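Local coordinates for structure-specific endonuclease subunit slx1 (Schizosaccharomyces pombe, PDB 4ZDT), which is the catalytic subunit of the Slx1-Slx4 endonuclease that nicks branched DNA near junctions in repair and recombination, represented here by its zinc-binding RING finger domain, at residues 13-19 with 30-34; 18-23 with 65-70; 47-51 with 61-65. All coordinates share one frame; numbering follows the deposited sequence.

All three contacts lie in the C-terminal RING finger of Slx1, a small domain held by two zinc ions. Contact 1 reaches the first zinc through His32 and contact 2 the second through Cys22; their centres are about 9 Å apart, and they share Leu18, Arg19 and the two-stranded sheet of 20-21 and 30-31. Their segments alternate along the chain, as do the ligand pairs of the cross-braced RING zinc sites. Contact 3 is nested inside the loop that contact 2 closes, about 11 Å from it between centres and about 16 Å from contact 1. Helix 33-40 starts in contact 1 and packs against contacts 2 and 3; together the contacts help form the surface that meets Slx4.

Contact 1 (13-19 with 30-34); sequences IESDELR and INHLT. With ZN (zinc ion), chain E.
Ile13 turns CG1 beside its own backbone N (chi1 -56°) and extends beyond it, which lays this carbon over one face of the His32 imidazole while CD1 carries on to Ile30. This is a CH-pi contact: Ile13 CG1 lies 4.0 Å from the centroid of the His32 ring, 21° off its normal and displaced toward the rim. At the edge of the same ring Glu17 OE1 comes within 3.5 Å of His32 CD2, carboxylate and imidazole turned 57° apart. Glu17 is itself held, since Glu14 N donates to Glu17 OE2 at 3.1 Å across a type I turn. His32 ND1 binds the zinc ion at 2.0 Å, and Cys6, Cys9 and Cys35 complete the site. Further along, Ile30 CG2 packs 3.9 Å from Ile13 CD1 and meets the bent Arg19 chain at CG, while Leu33 CD1 touches Leu18 CB at 3.7 Å. The loop 13-19 runs into strand 20-21, which pairs with strand 30-31. His32 is the N-cap of helix 33-40; Leu33 in its first turn and Leu18 in the loop both pack on Ile26 of the Slx4 chain.

Contact 2 (18-23 with 65-70); sequences LRANCP and EFLSTV. With ZN (zinc ion), chain F.
The second zinc site of the RING finger lies at one end of this contact, where the strand 20-21 leads into Cys22 and the tail 65-70 runs alongside it. Cys22 SG binds the zinc ion at 2.3 Å, together with Cys27, Cys54 and Cys57. Phe66 lies close by, its CD1 3.9 Å from Cys22 CA; its ring also meets Phe40 edge-to-face, and Leu36 of helix 33-40 packs against it.

One direct backbone hydrogen bond joins the segments. Asn21 N donates to Phe66 O at 3.1 Å, nearly straight at 162° and in the carbonyl plane on a lone pair. Around it, CA-H...O contacts run both ways, from Ala20 CA to Phe66 O and from Phe66 CA to Asn21 O, while Ala20 CB rests against Phe66 CB. Pro23 sets its ring against Glu65, with CG 3.5 Å from Glu65 O.

The Asn21 amide reaches back over the tail because its CG sits between the backbone N and the carbonyl carbon (chi1 77°), which puts OD1 2.8 Å from Ser68 OG. A water sits between Arg19 O, Asn21 OD1 and Thr69 OG1. Replacing Asn21 with an alanine would probably leave Ser68 OG without its close side-chain neighbour and that water with one partner fewer.

Other ordered waters fill in where the backbones part. One links Arg19 N to Thr69 OG1, and another accepts from Thr69 N and lies within bonding distance of Arg19 O and Phe66 O. Val70 CG2 lies 4.5 Å from Leu18 CB, a loose apolar contact, and both residues also touch the Slx4 chain. Near the proline, a further water, accepting from Ser68 N at 2.8 Å, also lies between Asn21 O and Glu65 O, and bonds Ser68 OG at 2.7 Å.

Contact 3 (47-51 with 61-65); sequences VLPIE and LRWRE
Trp63 buries the most surface here, much of it against Pro49, which lies over one face of the indole: Pro49 CG is 3.9 Å from the centroid of the six-membered ring and 21° off the normal, a CH-pi contact displaced toward the rim, with CB also close to CE3. With CG anti to the backbone N (chi1 180°) the indole is sent toward Pro49, and chi2 turns its face to the proline. Leu48 adds CD1 at 3.9 Å from Trp63 CD1.

Of the polar links, Trp63 N donates to Ile50 O at 3.0 Å, from 46° above the carbonyl plane and so not on a lone pair. Within 61-65, Arg62 N donates to Glu65 OE1 at 2.7 Å, meeting the oxygen nearly along its C-O bond. The indole NE1 is satisfied across the subunit interface, bonding Leu29 O of the Slx4 chain, a residue Pro49 also touches.

As for the backbone, Glu51 and Arg62 form an antiparallel non-hydrogen-bonded pair, their CA atoms 3.9 Å apart and their side chains on the same face. This pair belongs to the two-stranded hairpin of 51-53 and 60-62 whose connecting turn carries zinc ligands Cys54 and Cys57, the CxxC arrangement of a RING finger's second zinc site.

Contact 1 (13-19 with 30-34)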
ATOM      1  N   ILE A  13      -4.253  -1.730 -17.477  1.00 51.31           N
ATOM      2  CA  ILE A  13      -5.024  -1.259 -16.338  1.00 51.37           C
ATOM      3  C   ILE A  13      -6.479  -1.219 -16.768  1.00 51.83           C
ATOM      4  O   ILE A  13      -6.847  -0.464 -17.659  1.00 51.63           O
ATOM      5  CB  ILE A  13      -4.553   0.144 -15.842  1.00 50.72           C
ATOM      6  CG1 ILE A  13      -3.060   0.120 -15.496  1.00 50.28           C
ATOM      7  CG2 ILE A  13      -5.378   0.596 -14.643  1.00 50.30           C
ATOM      8  CD1 ILE A  13      -2.464   1.491 -15.154  1.00 49.50           C
ATOM      9  N   GLU A  14      -7.297  -2.042 -16.120  1.00 53.05           N
ATOM     10  CA  GLU A  14      -8.714  -2.163 -16.456  1.00 54.12           C
ATOM     11  C   GLU A  14      -9.455  -0.855 -16.191  1.00 54.52           C
ATOM     12  O   GLU A  14      -8.941   0.025 -15.494  1.00 54.96           O
ATOM     13  CB  GLU A  14      -9.359  -3.321 -15.678  1.00 54.39           C
ATOM     14  CG  GLU A  14      -8.696  -4.697 -15.882  1.00 56.14           C
ATOM     15  CD  GLU A  14      -8.617  -5.135 -17.348  1.00 58.26           C
ATOM     16  OE1 GLU A  14      -9.463  -4.700 -18.169  1.00 58.84           O
ATOM     17  OE2 GLU A  14      -7.702  -5.923 -17.677  1.00 58.74           O
ATOM     18  N   SER A  15     -10.655  -0.725 -16.756  1.00 54.55           N
ATOM     19  CA  SER A  15     -11.473   0.482 -16.583  1.00 54.55           C
ATOM     20  C   SER A  15     -12.020   0.651 -15.165  1.00 54.15           C
ATOM     21  O   SER A  15     -12.273   1.776 -14.722  1.00 54.35           O
ATOM     22  CB  SER A  15     -12.628   0.490 -17.586  1.00 54.77           C
ATOM     23  OG  SER A  15     -12.138   0.652 -18.904  1.00 55.47           O
ATOM     24  N   ASP A  16     -12.204  -0.467 -14.465  1.00 53.56           N
ATOM     25  CA  ASP A  16     -12.739  -0.466 -13.102  1.00 52.88           C
ATOM     26  C   ASP A  16     -11.642  -0.334 -12.046  1.00 51.43           C
ATOM     27  O   ASP A  16     -11.920  -0.301 -10.838  1.00 51.60           O
ATOM     28  CB  ASP A  16     -13.548  -1.747 -12.854  1.00 53.62           C
ATOM     29  CG  ASP A  16     -14.840  -1.794 -13.665  1.00 55.43           C
ATOM     30  OD1 ASP A  16     -15.376  -0.714 -14.013  1.00 57.74           O
ATOM     31  OD2 ASP A  16     -15.328  -2.915 -13.942  1.00 57.41           O
ATOM     32  N   GLU A  17     -10.397  -0.260 -12.510  1.00 49.08           N
ATOM     33  CA  GLU A  17      -9.247  -0.332 -11.624  1.00 46.62           C
ATOM     34  C   GLU A  17      -8.763   1.063 -11.237  1.00 44.14           C
ATOM     35  O   GLU A  17      -8.721   1.965 -12.072  1.00 43.57           O
ATOM     36  CB  GLU A  17      -8.122  -1.111 -12.302  1.00 47.30           C
ATOM     37  CG  GLU A  17      -7.252  -1.901 -11.348  1.00 49.24           C
ATOM     38  CD  GLU A  17      -6.301  -2.844 -12.055  1.00 51.77           C
ATOM     39  OE1 GLU A  17      -5.522  -3.524 -11.355  1.00 53.61           O
ATOM     40  OE2 GLU A  17      -6.326  -2.912 -13.304  1.00 54.18           O
ATOM     41  N   LEU A  18      -8.409   1.225  -9.965  1.00 40.92           N
ATOM     42  CA  LEU A  18      -7.762   2.440  -9.488  1.00 37.84           C
ATOM     43  C   LEU A  18      -6.342   2.502 -10.044  1.00 36.19           C
ATOM     44  O   LEU A  18      -5.712   1.470 -10.277  1.00 36.29           O
ATOM     45  CB  LEU A  18      -7.731   2.472  -7.962  1.00 37.20           C
ATOM     46  CG  LEU A  18      -9.058   2.418  -7.210  1.00 36.87           C
ATOM     47  CD1 LEU A  18      -8.816   2.338  -5.703  1.00 35.62           C
ATOM     48  CD2 LEU A  18      -9.986   3.609  -7.558  1.00 35.94           C
ATOM     49  N   ARG A  19      -5.831   3.711 -10.252  1.00 33.34           N
ATOM     50  CA  ARG A  19      -4.483   3.878 -10.803  1.00 31.30           C
ATOM     51  C   ARG A  19      -3.828   5.201 -10.414  1.00 29.58           C
ATOM     52  O   ARG A  19      -4.482   6.243 -10.369  1.00 29.33           O
ATOM     53  CB  ARG A  19      -4.510   3.738 -12.328  1.00 31.19           C
ATOM     54  CG  ARG A  19      -4.905   5.009 -13.062  1.00 32.20           C
ATOM     55  CD  ARG A  19      -5.765   4.699 -14.276  1.00 35.64           C
ATOM     56  NE  ARG A  19      -6.900   3.842 -13.940  1.00 37.39           N
ATOM     57  CZ  ARG A  19      -7.729   3.301 -14.833  1.00 38.74           C
ATOM     58  NH1 ARG A  19      -7.544   3.547 -16.129  1.00 38.62           N
ATOM     59  NH2 ARG A  19      -8.735   2.533 -14.438  1.00 38.83           N
ATOM     60  N   ILE A  30       1.338   7.191 -15.700  1.00 25.94           N
ATOM     61  CA  ILE A  30       0.251   6.364 -15.188  1.00 26.52           C
ATOM     62  C   ILE A  30       0.771   4.973 -14.792  1.00 26.87           C
ATOM     63  O   ILE A  30       1.591   4.374 -15.502  1.00 26.57           O
ATOM     64  CB  ILE A  30      -0.960   6.305 -16.168  1.00 27.54           C
ATOM     65  CG1 ILE A  30      -1.582   7.714 -16.308  1.00 27.76           C
ATOM     66  CG2 ILE A  30      -2.042   5.345 -15.657  1.00 26.84           C
ATOM     67  CD1 ILE A  30      -2.577   7.873 -17.465  1.00 30.22           C
ATOM     68  N   ASN A  31       0.289   4.458 -13.665  1.00 25.85           N
ATOM     69  CA  ASN A  31       0.709   3.140 -13.195  1.00 26.45           C
ATOM     70  C   ASN A  31      -0.179   2.582 -12.086  1.00 26.12           C
ATOM     71  O   ASN A  31      -0.916   3.323 -11.435  1.00 25.86           O
ATOM     72  CB  ASN A  31       2.167   3.178 -12.730  1.00 26.50           C
ATOM     73  CG  ASN A  31       2.521   4.476 -12.030  1.00 27.64           C
ATOM     74  OD1 ASN A  31       1.866   4.873 -11.066  1.00 28.56           O
ATOM     75  ND2 ASN A  31       3.562   5.144 -12.512  1.00 24.34           N
ATOM     76  N   HIS A  32      -0.102   1.267 -11.874  1.00 26.01           N
ATOM     77  CA  HIS A  32      -0.885   0.600 -10.823  1.00 25.41           C
ATOM     78  C   HIS A  32      -0.447   1.189  -9.494  1.00 24.27           C
ATOM     79  O   HIS A  32       0.731   1.468  -9.307  1.00 23.42           O
ATOM     80  CB  HIS A  32      -0.577  -0.906 -10.757  1.00 25.61           C
ATOM     81  CG  HIS A  32      -1.152  -1.708 -11.877  1.00 27.05           C
ATOM     82  ND1 HIS A  32      -0.370  -2.258 -12.873  1.00 28.82           N
ATOM     83  CD2 HIS A  32      -2.425  -2.081 -12.144  1.00 29.13           C
ATOM     84  CE1 HIS A  32      -1.146  -2.928 -13.711  1.00 30.23           C
ATOM     85  NE2 HIS A  32      -2.394  -2.837 -13.290  1.00 30.12           N
ATOM     86  N   LEU A  33      -1.394   1.371  -8.576  1.00 24.08           N
ATOM     87  CA  LEU A  33      -1.062   1.815  -7.208  1.00 24.16           C
ATOM     88  C   LEU A  33      -0.010   0.938  -6.578  1.00 24.57           C
ATOM     89  O   LEU A  33       0.972   1.443  -6.044  1.00 23.98           O
ATOM     90  CB  LEU A  33      -2.306   1.828  -6.311  1.00 23.63           C
ATOM     91  CG  LEU A  33      -3.409   2.822  -6.672  1.00 24.65           C
ATOM     92  CD1 LEU A  33      -4.669   2.525  -5.868  1.00 24.45           C
ATOM     93  CD2 LEU A  33      -2.907   4.262  -6.372  1.00 26.92           C
ATOM     94  N   THR A  34      -0.216  -0.386  -6.632  1.00 24.73           N
ATOM     95  CA  THR A  34       0.730  -1.299  -5.993  1.00 25.00           C
ATOM     96  C   THR A  34       2.095  -1.240  -6.649  1.00 24.97           C
ATOM     97  O   THR A  34       3.104  -1.231  -5.955  1.00 24.79           O
ATOM     98  CB  THR A  34       0.203  -2.756  -5.921  1.00 25.04           C
ATOM     99  OG1 THR A  34      -0.203  -3.168  -7.229  1.00 25.73           O
ATOM    100  CG2 THR A  34      -0.992  -2.814  -5.018  1.00 23.80           C
TER
HETATM  101 ZN    ZN E 301       1.683  -2.199 -12.867  1.00 43.55          ZN

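Contact 2 (18-23 with 65-70)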
ATOM      1  N   LEU A  18      -8.409   1.225  -9.965  1.00 40.92           N
ATOM      2  CA  LEU A  18      -7.762   2.440  -9.488  1.00 37.84           C
ATOM      3  C   LEU A  18      -6.342   2.502 -10.044  1.00 36.19           C
ATOM      4  O   LEU A  18      -5.712   1.470 -10.277  1.00 36.29           O
ATOM      5  CB  LEU A  18      -7.731   2.472  -7.962  1.00 37.20           C
ATOM      6  CG  LEU A  18      -9.058   2.418  -7.210  1.00 36.87           C
ATOM      7  CD1 LEU A  18      -8.816   2.338  -5.703  1.00 35.62           C
ATOM      8  CD2 LEU A  18      -9.986   3.609  -7.558  1.00 35.94           C
ATOM      9  N   ARG A  19      -5.831   3.711 -10.252  1.00 33.34           N
ATOM     10  CA  ARG A  19      -4.483   3.878 -10.803  1.00 31.30           C
ATOM     11  C   ARG A  19      -3.828   5.201 -10.414  1.00 29.58           C
ATOM     12  O   ARG A  19      -4.482   6.243 -10.369  1.00 29.33           O
ATOM     13  CB  ARG A  19      -4.510   3.738 -12.328  1.00 31.19           C
ATOM     14  CG  ARG A  19      -4.905   5.009 -13.062  1.00 32.20           C
ATOM     15  CD  ARG A  19      -5.765   4.699 -14.276  1.00 35.64           C
ATOM     16  NE  ARG A  19      -6.900   3.842 -13.940  1.00 37.39           N
ATOM     17  CZ  ARG A  19      -7.729   3.301 -14.833  1.00 38.74           C
ATOM     18  NH1 ARG A  19      -7.544   3.547 -16.129  1.00 38.62           N
ATOM     19  NH2 ARG A  19      -8.735   2.533 -14.438  1.00 38.83           N
ATOM     20  N   ALA A  20      -2.528   5.147 -10.141  1.00 27.98           N
ATOM     21  CA  ALA A  20      -1.754   6.339  -9.829  1.00 26.90           C
ATOM     22  C   ALA A  20      -1.495   7.115 -11.105  1.00 26.77           C
ATOM     23  O   ALA A  20      -1.320   6.515 -12.178  1.00 25.82           O
ATOM     24  CB  ALA A  20      -0.439   5.956  -9.188  1.00 25.78           C
ATOM     25  N   ASN A  21      -1.493   8.444 -10.980  1.00 26.02           N
ATOM     26  CA  ASN A  21      -0.994   9.328 -12.025  1.00 25.78           C
ATOM     27  C   ASN A  21      -0.253  10.522 -11.431  1.00 25.00           C
ATOM     28  O   ASN A  21      -0.700  11.126 -10.449  1.00 23.57           O
ATOM     29  CB  ASN A  21      -2.100   9.801 -12.978  1.00 26.62           C
ATOM     30  CG  ASN A  21      -2.955  10.884 -12.377  1.00 29.33           C
ATOM     31  OD1 ASN A  21      -3.767  10.628 -11.479  1.00 33.12           O
ATOM     32  ND2 ASN A  21      -2.758  12.120 -12.844  1.00 29.78           N
ATOM     33  N   CYS A  22       0.884  10.842 -12.032  1.00 23.93           N
ATOM     34  CA  CYS A  22       1.596  12.060 -11.702  1.00 23.33           C
ATOM     35  C   CYS A  22       0.647  13.221 -11.985  1.00 22.83           C
ATOM     36  O   CYS A  22       0.066  13.298 -13.068  1.00 22.14           O
ATOM     37  CB  CYS A  22       2.862  12.171 -12.537  1.00 23.64           C
ATOM     38  SG  CYS A  22       3.890  13.615 -12.161  1.00 25.14           S
ATOM     39  N   PRO A  23       0.466  14.117 -10.995  1.00 22.92           N
ATOM     40  CA  PRO A  23      -0.558  15.163 -11.114  1.00 22.94           C
ATOM     41  C   PRO A  23      -0.198  16.268 -12.100  1.00 23.50           C
ATOM     42  O   PRO A  23      -1.024  17.136 -12.328  1.00 24.06           O
ATOM     43  CB  PRO A  23      -0.660  15.739  -9.676  1.00 22.65           C
ATOM     44  CG  PRO A  23       0.722  15.526  -9.094  1.00 21.91           C
ATOM     45  CD  PRO A  23       1.223  14.207  -9.724  1.00 22.27           C
ATOM     46  N   GLU A  65      -0.158  12.954  -3.707  1.00 22.45           N
ATOM     47  CA  GLU A  65      -0.167  13.669  -4.976  1.00 22.17           C
ATOM     48  C   GLU A  65      -0.487  12.752  -6.156  1.00 21.82           C
ATOM     49  O   GLU A  65      -0.999  13.209  -7.178  1.00 20.97           O
ATOM     50  CB  GLU A  65       1.174  14.369  -5.205  1.00 21.42           C
ATOM     51  CG  GLU A  65       1.226  15.797  -4.687  1.00 24.87           C
ATOM     52  CD  GLU A  65       1.634  15.874  -3.230  1.00 24.37           C
ATOM     53  OE1 GLU A  65       2.809  15.583  -2.924  1.00 23.34           O
ATOM     54  OE2 GLU A  65       0.779  16.226  -2.389  1.00 26.50           O
ATOM     55  N   PHE A  66      -0.183  11.464  -6.019  1.00 21.64           N
ATOM     56  CA  PHE A  66      -0.426  10.518  -7.114  1.00 22.06           C
ATOM     57  C   PHE A  66      -1.852   9.983  -7.133  1.00 22.85           C
ATOM     58  O   PHE A  66      -2.236   9.229  -8.040  1.00 22.85           O
ATOM     59  CB  PHE A  66       0.604   9.385  -7.074  1.00 21.46           C
ATOM     60  CG  PHE A  66       2.014   9.858  -7.271  1.00 22.06           C
ATOM     61  CD1 PHE A  66       2.524  10.034  -8.559  1.00 20.80           C
ATOM     62  CD2 PHE A  66       2.845  10.108  -6.169  1.00 20.43           C
ATOM     63  CE1 PHE A  66       3.834  10.463  -8.745  1.00 21.25           C
ATOM     64  CE2 PHE A  66       4.152  10.539  -6.347  1.00 20.63           C
ATOM     65  CZ  PHE A  66       4.644  10.721  -7.649  1.00 21.99           C
ATOM     66  N   LEU A  67      -2.669  10.434  -6.178  1.00 22.82           N
ATOM     67  CA  LEU A  67      -4.018   9.895  -6.028  1.00 23.86           C
ATOM     68  C   LEU A  67      -5.134  10.793  -6.569  1.00 24.97           C
ATOM     69  O   LEU A  67      -6.248  10.739  -6.049  1.00 24.98           O
ATOM     70  CB  LEU A  67      -4.290   9.567  -4.533  1.00 23.43           C
ATOM     71  CG  LEU A  67      -3.292   8.661  -3.792  1.00 24.63           C
ATOM     72  CD1 LEU A  67      -3.668   8.461  -2.334  1.00 25.18           C
ATOM     73  CD2 LEU A  67      -3.149   7.308  -4.489  1.00 25.87           C
ATOM     74  N   SER A  68      -4.879  11.586  -7.619  1.00 25.98           N
ATOM     75  CA  SER A  68      -5.895  12.572  -8.076  1.00 27.84           C
ATOM     76  C   SER A  68      -7.192  11.967  -8.598  1.00 28.62           C
ATOM     77  O   SER A  68      -8.224  12.629  -8.601  1.00 30.11           O
ATOM     78  CB  SER A  68      -5.338  13.551  -9.125  1.00 28.35           C
ATOM     79  OG  SER A  68      -5.021  12.864 -10.328  1.00 29.25           O
ATOM     80  N   THR A  69      -7.163  10.715  -9.042  1.00 29.17           N
ATOM     81  CA  THR A  69      -8.364  10.138  -9.624  1.00 29.67           C
ATOM     82  C   THR A  69      -9.006   9.106  -8.712  1.00 29.97           C
ATOM     83  O   THR A  69     -10.075   8.587  -9.012  1.00 30.39           O
ATOM     84  CB  THR A  69      -8.095   9.522 -11.011  1.00 30.16           C
ATOM     85  OG1 THR A  69      -7.208   8.394 -10.881  1.00 30.59           O
ATOM     86  CG2 THR A  69      -7.461  10.589 -11.969  1.00 31.19           C
ATOM     87  N   VAL A  70      -8.358   8.819  -7.587  1.00 29.64           N
ATOM     88  CA  VAL A  70      -8.807   7.742  -6.708  1.00 29.60           C
ATOM     89  C   VAL A  70     -10.111   8.077  -5.956  1.00 30.65           C
ATOM     90  O   VAL A  70     -11.004   7.218  -5.804  1.00 30.54           O
ATOM     91  CB  VAL A  70      -7.666   7.362  -5.746  1.00 30.03           C
ATOM     92  CG1 VAL A  70      -8.186   6.639  -4.511  1.00 30.21           C
ATOM     93  CG2 VAL A  70      -6.630   6.536  -6.501  1.00 28.41           C
TER
HETATM   94 ZN    ZN F 302       5.761  12.904 -13.238  1.00 32.57          ZN
HETATM   95  O   HOH W   1      -4.881   8.644  -9.033  1.00 23.26           O
HETATM   96  O   HOH W   2      -7.952   5.719  -9.896  1.00 28.08           O
HETATM   97  O   HOH W   3      -4.957   8.363 -11.859  1.00 40.24           O
HETATM   98  O   HOH W   4      -2.610  12.260  -9.204  1.00 25.97           O

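Contact 3 (47-51 with 61-65)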
ATOM      1  N   VAL A  47       4.566  -0.410   4.159  1.00 25.67           N
ATOM      2  CA  VAL A  47       3.430  -0.639   3.266  1.00 24.53           C
ATOM      3  C   VAL A  47       2.877   0.659   2.626  1.00 24.31           C
ATOM      4  O   VAL A  47       2.279   0.618   1.542  1.00 23.27           O
ATOM      5  CB  VAL A  47       2.278  -1.445   3.954  1.00 24.24           C
ATOM      6  CG1 VAL A  47       2.671  -2.954   4.133  1.00 23.56           C
ATOM      7  CG2 VAL A  47       1.857  -0.831   5.308  1.00 23.67           C
ATOM      8  N   LEU A  48       3.094   1.790   3.295  1.00 23.57           N
ATOM      9  CA  LEU A  48       2.568   3.084   2.852  1.00 22.95           C
ATOM     10  C   LEU A  48       3.711   4.042   2.511  1.00 22.86           C
ATOM     11  O   LEU A  48       4.441   4.481   3.400  1.00 22.36           O
ATOM     12  CB  LEU A  48       1.691   3.699   3.948  1.00 23.37           C
ATOM     13  CG  LEU A  48       1.059   5.083   3.719  1.00 23.97           C
ATOM     14  CD1 LEU A  48       0.190   5.088   2.475  1.00 24.16           C
ATOM     15  CD2 LEU A  48       0.209   5.420   4.927  1.00 25.37           C
ATOM     16  N   PRO A  49       3.879   4.369   1.218  1.00 23.17           N
ATOM     17  CA  PRO A  49       4.905   5.352   0.876  1.00 23.04           C
ATOM     18  C   PRO A  49       4.619   6.716   1.493  1.00 22.54           C
ATOM     19  O   PRO A  49       3.458   7.099   1.639  1.00 22.09           O
ATOM     20  CB  PRO A  49       4.809   5.455  -0.654  1.00 23.79           C
ATOM     21  CG  PRO A  49       4.133   4.152  -1.080  1.00 24.03           C
ATOM     22  CD  PRO A  49       3.192   3.824   0.030  1.00 23.25           C
ATOM     23  N   ILE A  50       5.685   7.418   1.860  1.00 22.37           N
ATOM     24  CA  ILE A  50       5.615   8.822   2.264  1.00 23.87           C
ATOM     25  C   ILE A  50       5.749   9.737   1.036  1.00 23.54           C
ATOM     26  O   ILE A  50       4.941  10.627   0.817  1.00 23.51           O
ATOM     27  CB  ILE A  50       6.754   9.163   3.266  1.00 23.84           C
ATOM     28  CG1 ILE A  50       6.703   8.250   4.519  1.00 26.80           C
ATOM     29  CG2 ILE A  50       6.760  10.687   3.632  1.00 25.46           C
ATOM     30  CD1 ILE A  50       5.356   8.223   5.230  1.00 30.69           C
ATOM     31  N   GLU A  51       6.810   9.529   0.271  1.00 24.69           N
ATOM     32  CA  GLU A  51       7.088  10.328  -0.927  1.00 25.51           C
ATOM     33  C   GLU A  51       7.850   9.457  -1.924  1.00 25.41           C
ATOM     34  O   GLU A  51       8.321   8.372  -1.576  1.00 25.74           O
ATOM     35  CB  GLU A  51       7.955  11.548  -0.548  1.00 25.99           C
ATOM     36  CG  GLU A  51       9.345  11.171  -0.037  1.00 28.89           C
ATOM     37  CD  GLU A  51      10.241  12.381   0.216  1.00 34.86           C
ATOM     38  OE1 GLU A  51       9.874  13.523  -0.145  1.00 35.88           O
ATOM     39  OE2 GLU A  51      11.327  12.183   0.789  1.00 39.13           O
ATOM     40  N   LEU A  61       7.548  13.822  -5.026  1.00 23.00           N
ATOM     41  CA  LEU A  61       6.234  14.227  -4.542  1.00 23.06           C
ATOM     42  C   LEU A  61       5.794  13.308  -3.424  1.00 22.93           C
ATOM     43  O   LEU A  61       6.340  12.218  -3.283  1.00 23.34           O
ATOM     44  CB  LEU A  61       5.207  14.185  -5.678  1.00 23.10           C
ATOM     45  CG  LEU A  61       5.611  14.979  -6.932  1.00 24.22           C
ATOM     46  CD1 LEU A  61       4.598  14.684  -8.020  1.00 24.52           C
ATOM     47  CD2 LEU A  61       5.681  16.481  -6.633  1.00 22.98           C
ATOM     48  N   ARG A  62       4.811  13.751  -2.641  1.00 22.71           N
ATOM     49  CA  ARG A  62       4.259  12.923  -1.566  1.00 22.31           C
ATOM     50  C   ARG A  62       3.267  11.951  -2.180  1.00 21.92           C
ATOM     51  O   ARG A  62       2.681  12.237  -3.236  1.00 20.44           O
ATOM     52  CB  ARG A  62       3.549  13.807  -0.540  1.00 23.16           C
ATOM     53  CG  ARG A  62       4.514  14.670   0.261  1.00 24.75           C
ATOM     54  CD  ARG A  62       3.819  15.763   1.084  1.00 27.64           C
ATOM     55  NE  ARG A  62       4.855  16.527   1.798  1.00 30.98           N
ATOM     56  CZ  ARG A  62       4.630  17.400   2.796  1.00 33.39           C
ATOM     57  NH1 ARG A  62       3.399  17.652   3.212  1.00 32.76           N
ATOM     58  NH2 ARG A  62       5.657  18.019   3.368  1.00 31.51           N
ATOM     59  N   TRP A  63       3.054  10.829  -1.497  1.00 21.25           N
ATOM     60  CA  TRP A  63       2.213   9.745  -1.991  1.00 21.08           C
ATOM     61  C   TRP A  63       0.862  10.250  -2.446  1.00 21.17           C
ATOM     62  O   TRP A  63       0.368   9.879  -3.513  1.00 19.74           O
ATOM     63  CB  TRP A  63       2.039   8.656  -0.907  1.00 21.20           C
ATOM     64  CG  TRP A  63       1.164   7.515  -1.370  1.00 22.08           C
ATOM     65  CD1 TRP A  63      -0.064   7.153  -0.877  1.00 21.63           C
ATOM     66  CD2 TRP A  63       1.429   6.635  -2.469  1.00 21.84           C
ATOM     67  NE1 TRP A  63      -0.569   6.077  -1.592  1.00 21.75           N
ATOM     68  CE2 TRP A  63       0.334   5.740  -2.570  1.00 22.77           C
ATOM     69  CE3 TRP A  63       2.493   6.508  -3.374  1.00 22.77           C
ATOM     70  CZ2 TRP A  63       0.269   4.740  -3.549  1.00 23.39           C
ATOM     71  CZ3 TRP A  63       2.431   5.487  -4.347  1.00 22.59           C
ATOM     72  CH2 TRP A  63       1.325   4.628  -4.422  1.00 21.06           C
ATOM     73  N   ARG A  64       0.250  11.099  -1.629  1.00 21.63           N
ATOM     74  CA  ARG A  64      -1.090  11.611  -1.909  1.00 22.91           C
ATOM     75  C   ARG A  64      -1.207  12.252  -3.291  1.00 22.51           C
ATOM     76  O   ARG A  64      -2.229  12.115  -3.963  1.00 21.96           O
ATOM     77  CB  ARG A  64      -1.515  12.611  -0.832  1.00 23.56           C
ATOM     78  CG  ARG A  64      -3.020  12.732  -0.657  1.00 25.37           C
ATOM     79  CD  ARG A  64      -3.369  13.529   0.589  1.00 26.65           C
ATOM     80  NE  ARG A  64      -3.319  12.711   1.801  1.00 26.32           N
ATOM     81  CZ  ARG A  64      -4.288  11.890   2.188  1.00 27.76           C
ATOM     82  NH1 ARG A  64      -5.392  11.775   1.462  1.00 25.61           N
ATOM     83  NH2 ARG A  64      -4.156  11.181   3.302  1.00 28.60           N
ATOM     84  N   GLU A  65      -0.158  12.954  -3.707  1.00 22.45           N
ATOM     85  CA  GLU A  65      -0.167  13.669  -4.976  1.00 22.17           C
ATOM     86  C   GLU A  65      -0.487  12.752  -6.156  1.00 21.82           C
ATOM     87  O   GLU A  65      -0.999  13.209  -7.178  1.00 20.97           O
ATOM     88  CB  GLU A  65       1.174  14.369  -5.205  1.00 21.42           C
ATOM     89  CG  GLU A  65       1.226  15.797  -4.687  1.00 24.87           C
ATOM     90  CD  GLU A  65       1.634  15.874  -3.230  1.00 24.37           C
ATOM     91  OE1 GLU A  65       2.809  15.583  -2.924  1.00 23.34           O
ATOM     92  OE2 GLU A  65       0.779  16.226  -2.389  1.00 26.50           O
TER